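Local coordinates for protein endo-arabinase (Bacteroides thetaiotaomicron, PDB 5C0P) that is probably an endo-acting arabinanase of glycosyl hydrolase family 43, hydrolysing O-glycosidic bonds in the breakdown of L-arabinan, with a bound magnesium ion, at residues S38-L42 against Y53-L58; V103-T107 against G131-G137; P179-F183 against V243-Q249. All blocks are in the same frame, centred on the assembly; numbering follows the deposited sequence. Where two conformers were deposited one is given.

Followed from the N terminus, the three contacts come in series, and none nests in or crosses another. Contact 1 closes first, across 10 intervening residues, as a hairpin within one sheet. Contact 2 spans 23 residues and brings strand 103-112 of one sheet beside strand 134-141 of the next. Contact 3 bridges 59 residues, joining strand 178-184, in the same sheet as strand 134-141, to the outermost strand of the following sheet and the residues before it. Contacts 2 and 3 meet where Trp132 CZ3 lies 4.1 Å from Pro179 CB. Contact 1 stands apart, its centre about 29 Å and 33 Å from the centres of contacts 2 and 3, on the opposite side of the molecule.

Contact 1 (S38-L42 against Y53-L58); sequences SMYYL and YKSKDL
Tyr40 and Ser55 face each other in an antiparallel beta hairpin, formed by strands 39-45 and 50-55, inside one sheet of the five-bladed beta-propeller characteristic of glycosyl hydrolase family 43. The register follows from the backbone bonds: Tyr40 with Ser55 and Leu42 with Tyr53 are hydrogen-bonded pairs, each closed by two N-H...O bonds, and the non-hydrogen-bonded pair Tyr41-Lys54 lies between them. The shortest of the four bonds joins Leu42 N to Tyr53 O at 2.8 Å.

The tight part surrounds the buried Tyr40 ring. With its CG beside the backbone N (chi1 -59°), the ring lies so that Leu58 comes over one face in a CH-pi contact, Leu58 CD2 standing 3.7 Å from the Tyr40 ring centroid and 22° off its normal. The two side chains cross at about a right angle, while Tyr40 CE2 approaches Lys56 O at 3.4 Å near the ring plane. Ser55 OG accepts from Asp57 N at 3.2 Å, an ST turn, and from Leu58 N, an ST motif; these bonds brace the turn 55-58, consistent with Leu58 being brought against the tyrosine. Ser55 OG is also hydrogen-bonded to Thr60 O. Ile31 and Val33 of strand 30-34 add to this packing, and Tyr40 OH is bonded to Leu268 N.

On the other side of the sheet, Lys54 runs alongside Tyr41, with Lys54 CG 4.2 Å from the Tyr41 ring centroid. A bend at chi3 (75°) ends this run along the ring, and Lys54 NZ forms salt bridges with Glu15 and Glu64. The contact opens to solvent at its other margin, where the exposed, extended Lys56 lies side by side with the partly exposed selenomethionine Met39. There Met39 SE sits 3.7 Å from Lys56 CG and 3.5 Å from Ser55 O.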
ATOM      1  N   SER A  38       5.741 -17.730 -11.634  1.00 11.89           N
ATOM      2  CA  SER A  38       4.355 -18.158 -11.841  1.00 10.35           C
ATOM      3  C   SER A  38       3.649 -18.461 -10.520  1.00 10.51           C
ATOM      4  O   SER A  38       3.034 -19.524 -10.349  1.00 10.43           O
ATOM      5  CB  SER A  38       4.293 -19.361 -12.788  1.00 13.60           C
ATOM      6  OG  SER A  38       2.970 -19.555 -13.255  1.00 13.96           O
HETATM    7  N   MSE A  39       3.764 -17.523  -9.583  1.00 10.04           N
HETATM    8  CA  MSE A  39       3.212 -17.662  -8.238  1.00  9.23           C
HETATM    9  C   MSE A  39       2.735 -16.319  -7.732  1.00  9.26           C
HETATM   10  O   MSE A  39       3.194 -15.269  -8.196  1.00 10.66           O
HETATM   11  CB  MSE A  39       4.282 -18.181  -7.263  1.00 12.30           C
HETATM   12  CG  MSE A  39       4.685 -19.641  -7.432  1.00 13.91           C
HETATM   13 SE   MSE A  39       3.315 -20.834  -6.700  0.63 16.47          SE
HETATM   14  CE  MSE A  39       4.266 -22.500  -6.980  1.00 18.43           C
ATOM     15  N   TYR A  40       1.830 -16.359  -6.760  1.00  9.39           N
ATOM     16  CA  TYR A  40       1.402 -15.179  -6.022  1.00  9.86           C
ATOM     17  C   TYR A  40       2.128 -15.163  -4.678  1.00 10.44           C
ATOM     18  O   TYR A  40       2.324 -16.212  -4.053  1.00 10.89           O
ATOM     19  CB  TYR A  40      -0.092 -15.247  -5.738  1.00 10.75           C
ATOM     20  CG  TYR A  40      -0.984 -15.337  -6.955  1.00  9.40           C
ATOM     21  CD1 TYR A  40      -1.380 -14.197  -7.631  1.00  9.13           C
ATOM     22  CD2 TYR A  40      -1.465 -16.569  -7.397  1.00 10.53           C
ATOM     23  CE1 TYR A  40      -2.217 -14.270  -8.731  1.00 11.57           C
ATOM     24  CE2 TYR A  40      -2.303 -16.654  -8.499  1.00 11.02           C
ATOM     25  CZ  TYR A  40      -2.672 -15.497  -9.157  1.00 10.61           C
ATOM     26  OH  TYR A  40      -3.505 -15.559 -10.245  1.00 12.00           O
ATOM     27  N   TYR A  41       2.531 -13.975  -4.235  1.00  9.95           N
ATOM     28  CA  TYR A  41       3.232 -13.838  -2.961  1.00  9.40           C
ATOM     29  C   TYR A  41       2.535 -12.815  -2.089  1.00  7.90           C
ATOM     30  O   TYR A  41       2.190 -11.728  -2.552  1.00 12.21           O
ATOM     31  CB  TYR A  41       4.695 -13.431  -3.165  1.00 11.31           C
ATOM     32  CG  TYR A  41       5.487 -14.439  -3.955  1.00 11.60           C
ATOM     33  CD1 TYR A  41       5.394 -14.490  -5.346  1.00 11.97           C
ATOM     34  CD2 TYR A  41       6.320 -15.350  -3.320  1.00 10.05           C
ATOM     35  CE1 TYR A  41       6.106 -15.428  -6.073  1.00  9.51           C
ATOM     36  CE2 TYR A  41       7.035 -16.290  -4.033  1.00  9.68           C
ATOM     37  CZ  TYR A  41       6.928 -16.325  -5.410  1.00 12.06           C
ATOM     38  OH  TYR A  41       7.646 -17.268  -6.105  1.00 12.60           O
ATOM     39  N   LEU A  42       2.378 -13.159  -0.816  1.00  9.30           N
ATOM     40  CA  LEU A  42       1.793 -12.258   0.169  1.00  9.37           C
ATOM     41  C   LEU A  42       2.793 -12.073   1.303  1.00  9.44           C
ATOM     42  O   LEU A  42       2.974 -12.962   2.151  1.00 10.25           O
ATOM     43  CB  LEU A  42       0.473 -12.838   0.682  1.00 10.42           C
ATOM     44  CG  LEU A  42      -0.320 -12.114   1.776  1.00 15.16           C
ATOM     45  CD1 LEU A  42      -0.443 -10.631   1.481  1.00 16.05           C
ATOM     46  CD2 LEU A  42      -1.710 -12.736   1.906  1.00 18.87           C
ATOM     47  N   TYR A  53       4.065 -15.640   2.435  1.00 10.96           N
ATOM     48  CA  TYR A  53       3.344 -16.836   2.026  1.00  9.37           C
ATOM     49  C   TYR A  53       3.233 -16.830   0.510  1.00 11.97           C
ATOM     50  O   TYR A  53       3.259 -15.772  -0.111  1.00 11.50           O
ATOM     51  CB  TYR A  53       1.942 -16.858   2.633  1.00 10.11           C
ATOM     52  CG  TYR A  53       1.857 -17.197   4.117  1.00 12.63           C
ATOM     53  CD1 TYR A  53       2.995 -17.407   4.900  1.00 12.61           C
ATOM     54  CD2 TYR A  53       0.622 -17.337   4.727  1.00 14.59           C
ATOM     55  CE1 TYR A  53       2.884 -17.737   6.263  1.00 13.44           C
ATOM     56  CE2 TYR A  53       0.509 -17.661   6.072  1.00 15.90           C
ATOM     57  CZ  TYR A  53       1.635 -17.864   6.833  1.00 17.45           C
ATOM     58  OH  TYR A  53       1.483 -18.186   8.170  1.00 18.81           O
ATOM     59  N   LYS A  54       3.091 -18.012  -0.079  1.00 11.10           N
ATOM     60  CA  LYS A  54       3.089 -18.167  -1.528  1.00 11.83           C
ATOM     61  C   LYS A  54       1.890 -19.015  -1.931  1.00 13.28           C
ATOM     62  O   LYS A  54       1.455 -19.870  -1.163  1.00 12.25           O
ATOM     63  CB  LYS A  54       4.376 -18.873  -1.952  1.00 15.59           C
ATOM     64  CG  LYS A  54       4.595 -19.022  -3.449  1.00 18.90           C
ATOM     65  CD  LYS A  54       5.920 -19.746  -3.729  1.00 13.50           C
ATOM     66  CE  LYS A  54       5.843 -21.239  -3.443  1.00 16.49           C
ATOM     67  NZ  LYS A  54       7.145 -21.933  -3.694  1.00 19.85           N
ATOM     68  N   SER A  55       1.354 -18.774  -3.128  1.00  9.70           N
ATOM     69  CA  SER A  55       0.159 -19.491  -3.586  1.00 10.65           C
ATOM     70  C   SER A  55       0.150 -19.656  -5.100  1.00 10.30           C
ATOM     71  O   SER A  55       0.621 -18.777  -5.821  1.00 11.80           O
ATOM     72  CB  SER A  55      -1.102 -18.739  -3.170  1.00 10.44           C
ATOM     73  OG  SER A  55      -2.270 -19.457  -3.546  1.00 11.81           O
ATOM     74  N   LYS A  56      -0.385 -20.781  -5.580  1.00 10.08           N
ATOM     75  CA  LYS A  56      -0.581 -20.973  -7.009  1.00  9.00           C
ATOM     76  C   LYS A  56      -1.849 -20.289  -7.503  1.00 11.45           C
ATOM     77  O   LYS A  56      -1.958 -20.002  -8.690  1.00 11.61           O
ATOM     78  CB  LYS A  56      -0.683 -22.461  -7.365  1.00  9.65           C
ATOM     79  CG  LYS A  56       0.569 -23.287  -7.132  1.00 11.90           C
ATOM     80  CD  LYS A  56       0.249 -24.759  -7.389  1.00 16.14           C
ATOM     81  CE  LYS A  56       1.465 -25.666  -7.314  1.00 20.12           C
ATOM     82  NZ  LYS A  56       1.068 -27.069  -7.656  1.00 20.33           N
ATOM     83  N   ASP A  57      -2.812 -20.056  -6.607  1.00 11.51           N
ATOM     84  CA  ASP A  57      -4.164 -19.723  -7.062  1.00  9.72           C
ATOM     85  C   ASP A  57      -4.952 -18.750  -6.193  1.00 10.33           C
ATOM     86  O   ASP A  57      -6.122 -18.477  -6.497  1.00 13.31           O
ATOM     87  CB  ASP A  57      -4.991 -21.000  -7.253  1.00 11.87           C
ATOM     88  CG  ASP A  57      -5.175 -21.800  -5.955  1.00 11.61           C
ATOM     89  OD1 ASP A  57      -4.706 -21.359  -4.883  1.00 12.13           O
ATOM     90  OD2 ASP A  57      -5.808 -22.878  -6.013  1.00 13.20           O
ATOM     91  N   LEU A  58      -4.312 -18.258  -5.129  1.00 10.92           N
ATOM     92  CA  LEU A  58      -4.899 -17.344  -4.132  1.00 11.10           C
ATOM     93  C   LEU A  58      -5.793 -18.031  -3.100  1.00 10.52           C
ATOM     94  O   LEU A  58      -6.206 -17.408  -2.116  1.00 12.65           O
ATOM     95  CB  LEU A  58      -5.639 -16.162  -4.785  1.00 10.45           C
ATOM     96  CG  LEU A  58      -4.812 -15.324  -5.766  1.00  9.61           C
ATOM     97  CD1 LEU A  58      -5.747 -14.423  -6.571  1.00 12.21           C
ATOM     98  CD2 LEU A  58      -3.796 -14.504  -5.005  1.00 12.93           C
TER

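Contact 2 (V103-T107 against G131-G137); sequences VKRGT and GWMCLDG
Lys104 lies across Gly131 and the loop that leads into strand 134-137: Lys104 CD rests 3.5 Å from Gly131 O and 3.6 Å from Met133 N. Arg105 takes a different direction, turning its CG to the far side from the backbone N (chi1 -175°), which puts Arg105 CG 3.3 Å from Cys134 O. Beyond that point the arginine bends, and its guanidinium end is held by salt bridges to Asp79 and Glu154.

The two strands run nearly parallel, at 10°, yet one main-chain bond links them: Cys134 N donates almost straight to Arg105 O at 2.9 Å, but from 50° out of the carbonyl plane. Thr107 supplies the second link, Thr107 OG1 accepting from Gly137 N at 2.9 Å while Thr107 CG2 packs 3.7 Å from Gly137 CA. Thr107 OG1 is also hydrogen-bonded to Thr97 OG1, which in turn is bonded to Asp136 N. A valine in place of Thr107 would probably leave Gly137 N without its acceptor, and Thr97 OG1 without one of its partners, just beside Asp136, a residue predicted to tune the catalytic acid.

This is a junction between propeller blades: strand 103-112 belongs with strand 91-100 in one sheet, whereas strand 134-141 pairs with strand 147-153 in the next.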
ATOM      1  N   VAL A 103      14.146   9.056  15.063  1.00 21.78           N
ATOM      2  CA  VAL A 103      13.897   9.182  13.628  1.00 21.64           C
ATOM      3  C   VAL A 103      12.400   9.109  13.361  1.00 23.80           C
ATOM      4  O   VAL A 103      11.726   8.180  13.819  1.00 23.93           O
ATOM      5  CB  VAL A 103      14.566   8.056  12.817  1.00 22.41           C
ATOM      6  CG1 VAL A 103      14.588   8.417  11.343  1.00 23.82           C
ATOM      7  CG2 VAL A 103      15.977   7.786  13.319  1.00 32.63           C
ATOM      8  N   LYS A 104      11.878  10.066  12.601  1.00 16.64           N
ATOM      9  CA  LYS A 104      10.456  10.044  12.269  1.00 16.93           C
ATOM     10  C   LYS A 104      10.080   8.820  11.442  1.00 14.66           C
ATOM     11  O   LYS A 104      10.887   8.290  10.664  1.00 15.86           O
ATOM     12  CB  LYS A 104      10.041  11.325  11.539  1.00 19.85           C
ATOM     13  CG  LYS A 104       9.981  12.536  12.455  1.00 22.10           C
ATOM     14  CD  LYS A 104       9.169  13.662  11.850  1.00 25.17           C
ATOM     15  CE  LYS A 104       8.981  14.773  12.867  1.00 28.13           C
ATOM     16  NZ  LYS A 104      10.258  15.037  13.575  1.00 38.38           N
ATOM     17  N   ARG A 105       8.844   8.364  11.620  1.00 12.10           N
ATOM     18  CA  ARG A 105       8.313   7.260  10.836  1.00 12.05           C
ATOM     19  C   ARG A 105       8.431   7.559   9.346  1.00 11.42           C
ATOM     20  O   ARG A 105       8.210   8.694   8.913  1.00 11.74           O
ATOM     21  CB  ARG A 105       6.846   7.029  11.211  1.00 13.35           C
ATOM     22  CG  ARG A 105       6.217   5.822  10.536  1.00 12.78           C
ATOM     23  CD  ARG A 105       4.908   5.428  11.197  1.00 15.97           C
ATOM     24  NE  ARG A 105       5.135   4.872  12.529  1.00 15.89           N
ATOM     25  CZ  ARG A 105       4.546   5.303  13.638  1.00 20.92           C
ATOM     26  NH1 ARG A 105       4.830   4.729  14.796  1.00 22.91           N
ATOM     27  NH2 ARG A 105       3.672   6.300  13.592  1.00 23.92           N
ATOM     28  N   GLY A 106       8.804   6.550   8.570  1.00 10.15           N
ATOM     29  CA  GLY A 106       8.861   6.696   7.127  1.00  9.48           C
ATOM     30  C   GLY A 106       8.864   5.360   6.425  1.00 10.97           C
ATOM     31  O   GLY A 106       9.049   4.315   7.054  1.00  9.93           O
ATOM     32  N   THR A 107       8.668   5.385   5.116  1.00  9.77           N
ATOM     33  CA  THR A 107       8.693   4.166   4.327  1.00  9.85           C
ATOM     34  C   THR A 107      10.079   4.046   3.719  1.00  9.93           C
ATOM     35  O   THR A 107      10.626   5.034   3.228  1.00 10.77           O
ATOM     36  CB  THR A 107       7.624   4.220   3.223  1.00 10.62           C
ATOM     37  OG1 THR A 107       6.338   4.389   3.828  1.00 10.59           O
ATOM     38  CG2 THR A 107       7.640   2.945   2.373  1.00 11.49           C
ATOM     39  N   GLY A 131      11.973  14.865   7.626  1.00 17.73           N
ATOM     40  CA  GLY A 131      11.364  15.796   8.559  1.00 20.50           C
ATOM     41  C   GLY A 131       9.879  15.562   8.788  1.00 16.46           C
ATOM     42  O   GLY A 131       9.249  16.305   9.554  1.00 20.00           O
ATOM     43  N   TRP A 132       9.328  14.537   8.144  1.00 17.13           N
ATOM     44  CA  TRP A 132       7.890  14.282   8.183  1.00 13.96           C
ATOM     45  C   TRP A 132       7.582  12.873   8.650  1.00 13.03           C
ATOM     46  O   TRP A 132       8.265  11.927   8.263  1.00 14.00           O
ATOM     47  CB  TRP A 132       7.298  14.390   6.779  1.00 17.32           C
ATOM     48  CG  TRP A 132       7.208  15.752   6.197  1.00 17.56           C
ATOM     49  CD1 TRP A 132       7.560  16.932   6.782  1.00 23.73           C
ATOM     50  CD2 TRP A 132       6.709  16.077   4.897  1.00 15.07           C
ATOM     51  NE1 TRP A 132       7.316  17.979   5.917  1.00 29.65           N
ATOM     52  CE2 TRP A 132       6.792  17.476   4.750  1.00 23.29           C
ATOM     53  CE3 TRP A 132       6.203  15.322   3.840  1.00 14.85           C
ATOM     54  CZ2 TRP A 132       6.382  18.132   3.588  1.00 22.41           C
ATOM     55  CZ3 TRP A 132       5.796  15.972   2.687  1.00 14.11           C
ATOM     56  CH2 TRP A 132       5.893  17.354   2.568  1.00 15.96           C
HETATM   57  N   MSE A 133       6.554  12.736   9.487  0.57 16.88           N
HETATM   58  CA  MSE A 133       6.010  11.417   9.822  0.57 14.51           C
HETATM   59  C   MSE A 133       5.217  10.898   8.634  0.57 14.02           C
HETATM   60  O   MSE A 133       4.139  11.418   8.318  0.57 15.07           O
HETATM   61  CB  MSE A 133       5.083  11.487  11.034  0.57 15.54           C
HETATM   62  CG  MSE A 133       5.612  12.301  12.181  0.57 21.87           C
HETATM   63 SE   MSE A 133       5.421  11.397  13.882  0.57 49.60          SE
HETATM   64  CE  MSE A 133       6.882  10.129  13.623  0.57 14.50           C
ATOM     65  N   CYS A 134       5.746   9.870   7.982  1.00 11.67           N
ATOM     66  CA  CYS A 134       5.128   9.338   6.768  1.00 10.98           C
ATOM     67  C   CYS A 134       4.928   7.831   6.817  1.00 13.44           C
ATOM     68  O   CYS A 134       5.635   7.111   7.526  1.00 11.87           O
ATOM     69  CB  CYS A 134       5.969   9.657   5.532  1.00 12.06           C
ATOM     70  SG  CYS A 134       6.283  11.400   5.261  1.00 12.97           S
ATOM     71  N   LEU A 135       3.958   7.354   6.048  1.00 10.67           N
ATOM     72  CA  LEU A 135       3.685   5.927   5.993  1.00 10.42           C
ATOM     73  C   LEU A 135       3.045   5.513   4.686  1.00 10.66           C
ATOM     74  O   LEU A 135       2.621   6.358   3.885  1.00 10.18           O
ATOM     75  CB  LEU A 135       2.820   5.478   7.180  1.00 13.23           C
ATOM     76  CG  LEU A 135       1.512   6.184   7.536  1.00 20.05           C
ATOM     77  CD1 LEU A 135       0.362   5.802   6.618  1.00 21.38           C
ATOM     78  CD2 LEU A 135       1.141   5.872   8.981  1.00 22.76           C
ATOM     79  N   ASP A 136       3.001   4.200   4.477  1.00 10.11           N
ATOM     80  CA  ASP A 136       2.295   3.584   3.358  1.00 10.50           C
ATOM     81  C   ASP A 136       2.846   4.004   2.002  1.00  9.38           C
ATOM     82  O   ASP A 136       2.093   4.145   1.046  1.00 12.34           O
ATOM     83  CB  ASP A 136       0.772   3.844   3.445  1.00  9.98           C
ATOM     84  CG  ASP A 136       0.101   3.090   4.584  1.00 14.75           C
ATOM     85  OD1 ASP A 136       0.779   2.301   5.285  1.00 13.94           O
ATOM     86  OD2 ASP A 136      -1.117   3.284   4.782  1.00 12.63           O
ATOM     87  N   GLY A 137       4.160   4.212   1.913  1.00  8.87           N
ATOM     88  CA  GLY A 137       4.779   4.510   0.633  1.00 11.45           C
ATOM     89  C   GLY A 137       4.566   3.392  -0.371  1.00 11.81           C
ATOM     90  O   GLY A 137       4.885   2.219  -0.104  1.00 11.66           O
TER

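Contact 3 (P179-F183 against V243-Q249); sequences PYLLF and VLGPWVQ
Leu182 and Phe183 meet Trp247 in a mostly apolar, side-chain-led contact between strand 178-184 of one sheet and the segment 243-249 at the outermost strand of the next. No direct hydrogen bond crosses it; a water bridges instead, donating to Leu182 O and accepting from Trp247 N.

Phe183 carries the inner part. With its CG between the backbone N and the carbonyl carbon (chi1 58°), it turns a ring edge toward the five-membered ring of Trp247, an offset edge-to-face pair with centroids 5.9 Å apart and planes at 64°. Over the centre of one Phe183 face stands Gln249 NE2, 3.4 Å from Phe183 CG, with the amide plane steeply tilted to the ring; Gln249 OE1 is bonded to Trp221 NE1. Leu182 runs side by side with the indole, Leu182 CB lying 4.0 Å from Trp247 CD1. The indole itself is steadied by Trp247 NE1, which donates to Val243 O at 2.9 Å nearly in its own ring plane.

Toward the exposed end, Leu244 CD1 covers a face of Tyr180, 4.2 Å from the ring centroid in a CH-pi contact. Apolar side chains packed between neighbouring sheets fit a blade-to-blade interface in the five-bladed propeller of family 43.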
ATOM      1  N   PRO A 179       8.112  16.624  -2.808  1.00 12.36           N
ATOM      2  CA  PRO A 179       6.817  15.933  -2.750  1.00 12.08           C
ATOM      3  C   PRO A 179       5.694  16.894  -3.139  1.00 12.31           C
ATOM      4  O   PRO A 179       5.790  18.094  -2.858  1.00 14.23           O
ATOM      5  CB  PRO A 179       6.677  15.559  -1.268  1.00 15.58           C
ATOM      6  CG  PRO A 179       8.052  15.659  -0.694  1.00 16.72           C
ATOM      7  CD  PRO A 179       8.790  16.683  -1.500  1.00 14.79           C
ATOM      8  N   TYR A 180       4.664  16.373  -3.801  1.00 12.29           N
ATOM      9  CA  TYR A 180       3.548  17.193  -4.240  1.00 11.94           C
ATOM     10  C   TYR A 180       2.269  16.744  -3.536  1.00 11.50           C
ATOM     11  O   TYR A 180       1.899  15.583  -3.603  1.00 10.90           O
ATOM     12  CB  TYR A 180       3.399  17.125  -5.770  1.00 10.59           C
ATOM     13  CG  TYR A 180       2.535  18.230  -6.316  1.00 12.07           C
ATOM     14  CD1 TYR A 180       1.151  18.110  -6.330  1.00 13.29           C
ATOM     15  CD2 TYR A 180       3.098  19.408  -6.783  1.00 13.31           C
ATOM     16  CE1 TYR A 180       0.356  19.127  -6.810  1.00 14.32           C
ATOM     17  CE2 TYR A 180       2.309  20.436  -7.265  1.00 14.73           C
ATOM     18  CZ  TYR A 180       0.938  20.286  -7.271  1.00 15.74           C
ATOM     19  OH  TYR A 180       0.152  21.304  -7.747  1.00 17.81           O
ATOM     20  N   LEU A 181       1.611  17.667  -2.837  1.00 11.85           N
ATOM     21  CA  LEU A 181       0.380  17.349  -2.116  1.00 10.06           C
ATOM     22  C   LEU A 181      -0.771  17.123  -3.084  1.00 11.18           C
ATOM     23  O   LEU A 181      -1.135  18.018  -3.844  1.00 12.94           O
ATOM     24  CB  LEU A 181       0.033  18.470  -1.128  1.00 10.43           C
ATOM     25  CG  LEU A 181      -1.299  18.315  -0.379  1.00 12.22           C
ATOM     26  CD1 LEU A 181      -1.243  17.146   0.566  1.00 14.55           C
ATOM     27  CD2 LEU A 181      -1.610  19.580   0.399  1.00 13.77           C
ATOM     28  N   LEU A 182      -1.328  15.917  -3.047  1.00 10.41           N
ATOM     29  CA  LEU A 182      -2.434  15.540  -3.930  1.00 10.10           C
ATOM     30  C   LEU A 182      -3.788  15.985  -3.385  1.00  9.89           C
ATOM     31  O   LEU A 182      -4.592  16.589  -4.103  1.00 12.64           O
ATOM     32  CB  LEU A 182      -2.429  14.025  -4.147  1.00 10.33           C
ATOM     33  CG  LEU A 182      -1.138  13.483  -4.769  1.00  9.85           C
ATOM     34  CD1 LEU A 182      -1.311  12.030  -5.157  1.00 12.19           C
ATOM     35  CD2 LEU A 182      -0.715  14.293  -5.978  1.00 10.33           C
ATOM     36  N   PHE A 183      -4.031  15.679  -2.116  1.00 11.12           N
ATOM     37  CA  PHE A 183      -5.265  16.085  -1.446  1.00 11.48           C
ATOM     38  C   PHE A 183      -5.167  15.791   0.030  1.00 11.19           C
ATOM     39  O   PHE A 183      -4.259  15.074   0.466  1.00 11.34           O
ATOM     40  CB  PHE A 183      -6.509  15.397  -2.043  1.00 12.48           C
ATOM     41  CG  PHE A 183      -6.469  13.890  -2.019  1.00 12.14           C
ATOM     42  CD1 PHE A 183      -6.867  13.177  -0.891  1.00 12.32           C
ATOM     43  CD2 PHE A 183      -6.084  13.188  -3.147  1.00 10.66           C
ATOM     44  CE1 PHE A 183      -6.851  11.789  -0.886  1.00 12.11           C
ATOM     45  CE2 PHE A 183      -6.073  11.802  -3.156  1.00 11.49           C
ATOM     46  CZ  PHE A 183      -6.453  11.102  -2.023  1.00 14.91           C
ATOM     47  N   VAL A 243      -0.581  12.270 -12.540  1.00 12.43           N
ATOM     48  CA  VAL A 243      -0.460  11.765 -11.173  1.00  8.97           C
ATOM     49  C   VAL A 243      -0.747  12.869 -10.154  1.00  9.11           C
ATOM     50  O   VAL A 243      -1.244  12.602  -9.054  1.00 10.35           O
ATOM     51  CB  VAL A 243       0.941  11.160 -10.935  1.00  8.49           C
ATOM     52  CG1 VAL A 243       1.134  10.771  -9.478  1.00  9.50           C
ATOM     53  CG2 VAL A 243       1.133   9.926 -11.808  1.00 11.92           C
ATOM     54  N   LEU A 244      -0.455  14.111 -10.531  1.00  8.25           N
ATOM     55  CA  LEU A 244      -0.628  15.234  -9.615  1.00 11.24           C
ATOM     56  C   LEU A 244      -2.076  15.717  -9.502  1.00 12.46           C
ATOM     57  O   LEU A 244      -2.396  16.535  -8.631  1.00 12.43           O
ATOM     58  CB  LEU A 244       0.297  16.389 -10.009  1.00  9.23           C
ATOM     59  CG  LEU A 244       1.773  16.022 -10.115  1.00 13.55           C
ATOM     60  CD1 LEU A 244       2.617  17.276 -10.376  1.00 10.65           C
ATOM     61  CD2 LEU A 244       2.236  15.310  -8.845  1.00 12.53           C
ATOM     62  N   GLY A 245      -2.948  15.215 -10.368  1.00  9.63           N
ATOM     63  CA  GLY A 245      -4.361  15.561 -10.304  1.00 10.82           C
ATOM     64  C   GLY A 245      -4.823  16.460 -11.442  1.00 13.44           C
ATOM     65  O   GLY A 245      -4.215  16.471 -12.514  1.00 12.93           O
ATOM     66  N   PRO A 246      -5.916  17.215 -11.234  1.00 11.09           N
ATOM     67  CA  PRO A 246      -6.689  17.236  -9.983  1.00 11.79           C
ATOM     68  C   PRO A 246      -7.429  15.926  -9.722  1.00 11.63           C
ATOM     69  O   PRO A 246      -7.935  15.260 -10.634  1.00 12.22           O
ATOM     70  CB  PRO A 246      -7.686  18.373 -10.210  1.00 13.06           C
ATOM     71  CG  PRO A 246      -7.864  18.427 -11.697  1.00 16.44           C
ATOM     72  CD  PRO A 246      -6.502  18.093 -12.263  1.00 13.24           C
ATOM     73  N   TRP A 247      -7.444  15.544  -8.452  1.00 10.92           N
ATOM     74  CA  TRP A 247      -8.127  14.340  -8.025  1.00 11.34           C
ATOM     75  C   TRP A 247      -9.553  14.671  -7.582  1.00 12.75           C
ATOM     76  O   TRP A 247      -9.774  15.564  -6.761  1.00 14.76           O
ATOM     77  CB  TRP A 247      -7.332  13.695  -6.893  1.00 10.88           C
ATOM     78  CG  TRP A 247      -6.039  13.125  -7.372  1.00  9.27           C
ATOM     79  CD1 TRP A 247      -4.802  13.712  -7.315  1.00  9.91           C
ATOM     80  CD2 TRP A 247      -5.856  11.860  -8.006  1.00  9.59           C
ATOM     81  NE1 TRP A 247      -3.862  12.880  -7.879  1.00 11.38           N
ATOM     82  CE2 TRP A 247      -4.486  11.733  -8.305  1.00 10.24           C
ATOM     83  CE3 TRP A 247      -6.722  10.819  -8.353  1.00 10.16           C
ATOM     84  CZ2 TRP A 247      -3.957  10.596  -8.922  1.00  9.97           C
ATOM     85  CZ3 TRP A 247      -6.197   9.693  -8.972  1.00  9.82           C
ATOM     86  CH2 TRP A 247      -4.831   9.590  -9.247  1.00  9.45           C
ATOM     87  N   VAL A 248     -10.522  13.964  -8.148  1.00 11.44           N
ATOM     88  CA  VAL A 248     -11.919  14.177  -7.794  1.00 11.13           C
ATOM     89  C   VAL A 248     -12.382  12.982  -6.965  1.00 13.36           C
ATOM     90  O   VAL A 248     -12.375  11.844  -7.450  1.00 12.07           O
ATOM     91  CB  VAL A 248     -12.804  14.339  -9.047  1.00 15.37           C
ATOM     92  CG1 VAL A 248     -14.284  14.406  -8.665  1.00 15.49           C
ATOM     93  CG2 VAL A 248     -12.393  15.588  -9.843  1.00 14.68           C
ATOM     94  N   GLN A 249     -12.748  13.241  -5.709  1.00 12.51           N
ATOM     95  CA  GLN A 249     -13.183  12.190  -4.790  1.00 10.56           C
ATOM     96  C   GLN A 249     -14.593  11.708  -5.108  1.00 13.82           C
ATOM     97  O   GLN A 249     -15.504  12.515  -5.302  1.00 13.67           O
ATOM     98  CB  GLN A 249     -13.157  12.697  -3.347  1.00 10.97           C
ATOM     99  CG  GLN A 249     -11.828  13.320  -2.925  1.00 12.52           C
ATOM    100  CD  GLN A 249     -10.707  12.309  -2.857  1.00 15.01           C
ATOM    101  OE1 GLN A 249     -10.929  11.124  -2.589  1.00 13.98           O
ATOM    102  NE2 GLN A 249      -9.480  12.773  -3.096  1.00 13.21           N
TER
HETATM  103  O   HOH W   1      -5.851  17.219  -6.643  1.00 21.39           O